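Local coordinates for putative exported protein (Aeromonas hydrophila subsp. hydrophila, PDB 4PJ2) that probably inhibits invertebrate-type (i-type) lysozymes in the bacterial periplasm and carries a bound magnesium ion, at residues G39-P42 with Q43-L46; G24-A27 with S28-S31. All blocks are in the same frame, centred on the assembly; numbering follows the deposited sequence.

Contact 1 of 2, residues G39-P42 with Q43-L46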
ATOM      1  N   GLY A  39     -23.247  -4.329 -19.003  1.00 11.71           N
ATOM      2  CA  GLY A  39     -24.056  -5.296 -18.276  1.00 12.53           C
ATOM      3  C   GLY A  39     -25.377  -5.596 -18.954  1.00 13.03           C
ATOM      4  O   GLY A  39     -26.296  -6.112 -18.317  1.00 14.43           O
ATOM      5  N   ALA A  40     -25.491  -5.300 -20.244  1.00 12.95           N
ATOM      6  CA  ALA A  40     -26.792  -5.388 -20.927  1.00 14.24           C
ATOM      7  C   ALA A  40     -27.361  -6.798 -20.904  1.00 14.14           C
ATOM      8  O   ALA A  40     -28.571  -6.961 -20.778  1.00 15.19           O
ATOM      9  CB  ALA A  40     -26.662  -4.891 -22.350  1.00 15.91           C
ATOM     10  N   ASN A  41     -26.501  -7.800 -21.033  1.00 13.37           N
ATOM     11  CA  ASN A  41     -26.893  -9.205 -21.012  1.00 13.13           C
ATOM     12  C   ASN A  41     -26.458  -9.809 -19.688  1.00 13.84           C
ATOM     13  O   ASN A  41     -25.300 -10.121 -19.512  1.00 13.51           O
ATOM     14  CB  ASN A  41     -26.267  -9.989 -22.174  1.00 13.54           C
ATOM     15  CG  ASN A  41     -26.691 -11.433 -22.184  1.00 14.91           C
ATOM     16  OD1 ASN A  41     -27.495 -11.854 -21.352  1.00 16.10           O
ATOM     17  ND2 ASN A  41     -26.171 -12.205 -23.130  1.00 16.16           N
ATOM     18  N   PRO A  42     -27.391  -9.979 -18.743  1.00 15.91           N
ATOM     19  CA  PRO A  42     -26.963 -10.489 -17.436  1.00 17.02           C
ATOM     20  C   PRO A  42     -26.370 -11.891 -17.458  1.00 17.68           C
ATOM     21  O   PRO A  42     -25.652 -12.250 -16.534  1.00 19.54           O
ATOM     22  CB  PRO A  42     -28.257 -10.450 -16.607  1.00 19.20           C
ATOM     23  CG  PRO A  42     -29.120  -9.435 -17.291  1.00 19.56           C
ATOM     24  CD  PRO A  42     -28.804  -9.571 -18.745  1.00 17.11           C
ATOM     25  N   GLN A  43     -26.628 -12.664 -18.504  1.00 17.20           N
ATOM     26  CA  GLN A  43     -26.027 -13.991 -18.598  1.00 18.48           C
ATOM     27  C   GLN A  43     -24.520 -13.917 -18.883  1.00 16.83           C
ATOM     28  O   GLN A  43     -23.763 -14.846 -18.562  1.00 17.75           O
ATOM     29  CB  GLN A  43     -26.695 -14.799 -19.695  1.00 20.93           C
ATOM     30  CG  GLN A  43     -28.136 -15.176 -19.429  1.00 27.00           C
ATOM     31  CD  GLN A  43     -28.654 -16.080 -20.515  1.00 32.37           C
ATOM     32  OE1 GLN A  43     -27.892 -16.843 -21.112  1.00 34.76           O
ATOM     33  NE2 GLN A  43     -29.946 -15.987 -20.801  1.00 35.03           N
ATOM     34  N   PHE A  44     -24.100 -12.809 -19.477  1.00 14.33           N
ATOM     35  CA  PHE A  44     -22.711 -12.588 -19.900  1.00 14.85           C
ATOM     36  C   PHE A  44     -22.364 -11.127 -19.633  1.00 14.00           C
ATOM     37  O   PHE A  44     -22.273 -10.315 -20.552  1.00 13.84           O
ATOM     38  CB  PHE A  44     -22.537 -12.925 -21.382  1.00 15.32           C
ATOM     39  CG  PHE A  44     -22.725 -14.382 -21.696  1.00 16.78           C
ATOM     40  CD1 PHE A  44     -21.773 -15.319 -21.320  1.00 19.04           C
ATOM     41  CD2 PHE A  44     -23.849 -14.815 -22.375  1.00 17.90           C
ATOM     42  CE1 PHE A  44     -21.924 -16.655 -21.632  1.00 20.57           C
ATOM     43  CE2 PHE A  44     -24.008 -16.156 -22.685  1.00 19.52           C
ATOM     44  CZ  PHE A  44     -23.046 -17.073 -22.306  1.00 20.97           C
ATOM     45  N   PRO A  45     -22.148 -10.782 -18.364  1.00 14.65           N
ATOM     46  CA  PRO A  45     -22.077  -9.378 -17.962  1.00 14.74           C
ATOM     47  C   PRO A  45     -20.815  -8.649 -18.381  1.00 12.82           C
ATOM     48  O   PRO A  45     -20.831  -7.428 -18.285  1.00 13.30           O
ATOM     49  CB  PRO A  45     -22.191  -9.445 -16.444  1.00 17.35           C
ATOM     50  CG  PRO A  45     -21.699 -10.759 -16.107  1.00 18.06           C
ATOM     51  CD  PRO A  45     -22.135 -11.676 -17.204  1.00 17.21           C
ATOM     52  N   LEU A  46     -19.784  -9.363 -18.857  1.00 13.54           N
ATOM     53  CA  LEU A  46     -18.563  -8.710 -19.335  1.00 14.04           C
ATOM     54  C   LEU A  46     -18.459  -8.700 -20.849  1.00 13.97           C
ATOM     55  O   LEU A  46     -17.378  -8.481 -21.387  1.00 15.19           O
ATOM     56  CB  LEU A  46     -17.317  -9.355 -18.718  1.00 15.21           C
ATOM     57  CG  LEU A  46     -17.278  -9.369 -17.184  1.00 15.51           C
ATOM     58  CD1 LEU A  46     -15.966  -9.946 -16.714  1.00 16.50           C
ATOM     59  CD2 LEU A  46     -17.503  -8.012 -16.563  1.00 14.48           C
TER
HETATM   60  O   HOH W   1     -21.512  -6.132 -20.590  1.00 12.14           O
HETATM   61  O   HOH W   2     -23.492  -7.902 -21.420  1.00 13.03           O
HETATM   62  O   HOH W   3     -27.301 -14.753 -23.841  1.00 27.08           O

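Contact 2 of 2, residues G24-A27 with S28-S31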
ATOM      1  N   GLY A  24       1.898  -9.307 -13.235  1.00 14.15           N
ATOM      2  CA  GLY A  24       3.343  -9.414 -13.145  1.00 15.25           C
ATOM      3  C   GLY A  24       4.006  -8.389 -12.246  1.00 14.63           C
ATOM      4  O   GLY A  24       5.208  -8.392 -12.079  1.00 16.36           O
ATOM      5  N   GLU A  25       3.218  -7.499 -11.668  1.00 13.18           N
ATOM      6  CA  GLU A  25       3.730  -6.421 -10.839  1.00 12.82           C
ATOM      7  C   GLU A  25       4.050  -6.892  -9.430  1.00 14.19           C
ATOM      8  O   GLU A  25       3.520  -7.914  -8.953  1.00 15.42           O
ATOM      9  CB  GLU A  25       2.698  -5.293 -10.777  1.00 12.38           C
ATOM     10  CG  GLU A  25       2.492  -4.595 -12.101  1.00 11.54           C
ATOM     11  CD  GLU A  25       1.424  -3.519 -12.033  1.00 11.58           C
ATOM     12  OE1 GLU A  25       0.729  -3.418 -10.983  1.00 11.98           O
ATOM     13  OE2 GLU A  25       1.291  -2.772 -13.018  1.00 11.31           O
ATOM     14  N   PRO A  26       4.870  -6.107  -8.722  1.00 13.44           N
ATOM     15  CA  PRO A  26       5.091  -6.436  -7.315  1.00 14.17           C
ATOM     16  C   PRO A  26       3.869  -6.190  -6.447  1.00 14.06           C
ATOM     17  O   PRO A  26       2.910  -5.527  -6.840  1.00 14.52           O
ATOM     18  CB  PRO A  26       6.202  -5.477  -6.899  1.00 15.96           C
ATOM     19  CG  PRO A  26       6.222  -4.405  -7.889  1.00 16.19           C
ATOM     20  CD  PRO A  26       5.645  -4.932  -9.150  1.00 14.82           C
ATOM     21  N   ALA A  27       3.925  -6.735  -5.246  1.00 14.08           N
ATOM     22  CA  ALA A  27       2.850  -6.530  -4.303  1.00 14.54           C
ATOM     23  C   ALA A  27       2.742  -5.084  -3.823  1.00 14.80           C
ATOM     24  O   ALA A  27       1.647  -4.596  -3.597  1.00 15.87           O
ATOM     25  CB  ALA A  27       3.004  -7.469  -3.126  1.00 15.94           C
ATOM     26  N   SER A  28       3.878  -4.410  -3.668  1.00 13.25           N
ATOM     27  CA  SER A  28       3.913  -3.127  -2.968  1.00 13.90           C
ATOM     28  C   SER A  28       3.587  -1.941  -3.830  1.00 12.91           C
ATOM     29  O   SER A  28       3.345  -0.855  -3.301  1.00 14.79           O
ATOM     30  CB  SER A  28       5.299  -2.844  -2.383  1.00 15.74           C
ATOM     31  OG  SER A  28       5.735  -3.815  -1.466  1.00 16.81           O
ATOM     32  N   THR A  29       3.673  -2.077  -5.153  1.00 13.01           N
ATOM     33  CA  THR A  29       3.542  -0.917  -6.018  1.00 12.66           C
ATOM     34  C   THR A  29       3.212  -1.377  -7.417  1.00 12.73           C
ATOM     35  O   THR A  29       3.470  -2.522  -7.759  1.00 14.25           O
ATOM     36  CB  THR A  29       4.852  -0.057  -5.993  1.00 14.46           C
ATOM     37  OG1 THR A  29       4.677   1.158  -6.714  1.00 15.69           O
ATOM     38  CG2 THR A  29       6.064  -0.801  -6.563  1.00 13.76           C
ATOM     39  N   GLY A  30       2.669  -0.482  -8.229  1.00 12.35           N
ATOM     40  CA  GLY A  30       2.375  -0.800  -9.615  1.00 11.78           C
ATOM     41  C   GLY A  30       1.166  -0.019 -10.052  1.00 11.14           C
ATOM     42  O   GLY A  30       1.114   1.199  -9.903  1.00 11.47           O
ATOM     43  N   SER A  31       0.185  -0.724 -10.596  1.00 10.64           N
ATOM     44  CA  SER A  31      -0.997  -0.106 -11.161  1.00 10.57           C
ATOM     45  C   SER A  31      -2.212  -0.945 -10.836  1.00 10.23           C
ATOM     46  O   SER A  31      -2.122  -2.089 -10.420  1.00 11.00           O
ATOM     47  CB  SER A  31      -0.858   0.027 -12.675  1.00 10.62           C
ATOM     48  OG  SER A  31      -0.885  -1.258 -13.290  1.00 11.11           O
TER

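Contact 1 of 2, residues G39-P42 with Q43-L46
Asn41 and Phe44 are joined by a backbone hydrogen bond, Phe44 N to Asn41 O, of 2.9 Å. The side chain of Asn41 adds a second bond one residue earlier: Gln43 N donates to Asn41 OD1 at 3.1 Å. This N-H comes in above the plane of the amide, 57° out of it. With chi1 at -179°, the Asn41 side chain swings beside its own carbonyl carbon, and OD1 ends near the Gln43 N-H. Together the two bonds make a type I beta turn from Asn41 to Phe44 with an Asx turn at its first residue. The turn lies at the surface, in the connection between strands 30-37 and 49-57.

The other end of the amide packs against the ring. Asn41 ND2 is 3.6 Å from Phe44 CD2, in the ring plane and at its edge. The two side chains run side by side, with amide and ring planes 78° apart.

Three waters add further bridges. One water takes the N-H of Gly39 and donates to Pro45 O at 2.7 Å. Another joins Asn41 N to Phe44 O, 2.8 Å from that oxygen. A third accepts from Asn41 ND2 at 2.9 Å and reaches Gln43 OE1 only weakly.

Contact 2 of 2, residues G24-A27 with S28-S31
Glu25 reaches across the loop to Ser31 and grips it with both carboxylate oxygens. Glu25 CB points toward the returning chain, and the nearest atom there is Thr29 O at 4.2 Å. CG lies anti to the carbonyl carbon, and the chain runs extended from there (chi2 178°). This brings the carboxylate to the start of strand 30-37. Glu25 OE1 accepts the backbone N-H of Ser31, with Ser31 N at 2.8 Å. The bond is nearly straight, 165° at the hydrogen, and arrives on the syn side, tilted out of the carboxylate plane. Glu25 OE1 also lies 3.4 Å from Gly30 CA, on the glycine that leads into Ser31. Glu25 OE2 takes the Ser31 hydroxyl on its syn lone pair, with Ser31 OG at 2.7 Å. The Ser31 OG sits between its own N and carbonyl carbon (chi1 68°), which lets hydroxyl and N-H face one carboxylate. Two bonds to one residue should limit rotation of the carboxylate.

Further round, the Pro26 ring passes over the carbonyl of Thr29, and its CG also reaches the methyl CG2. Pro26 CG is 3.3 Å from Thr29 O and 3.8 Å from Thr29 CG2.

Ser28 OG and Ala27 N bond to acidic side chains on the chain of another protein in the assembly, and Pro26 to Thr29 pack on it. This is consistent with a loop that blocks a lysozyme.

The segment closes the beta hairpin of strands 16-21 and 30-37, where Ser31 pairs with Gly22 and Gly30 with Arg57 of strand 49-57, whose guanidinium also forms a salt bridge with Glu25 OE1 and bonds to Pro26 O and Ser31 O.

In the fold
Both contacts are loops of the same four-stranded antiparallel sheet. Contact 2 ends on the first residues of strand 30-37, and contact 1 follows its far end. Their centres are 30 Å apart, and their nearest atoms about 17 Å. The partners differ. Contact 2 meets the other protein of the assembly, probably the lysozyme, while no other chain of the assembly touches contact 1. There, Pro45 and Leu46 pack back onto strands 6-10 and 16-21. Neither contact belongs to the magnesium site, which Asp68, Asn70, Asp72, Gln74 and Glu76 form in the other half of the chain.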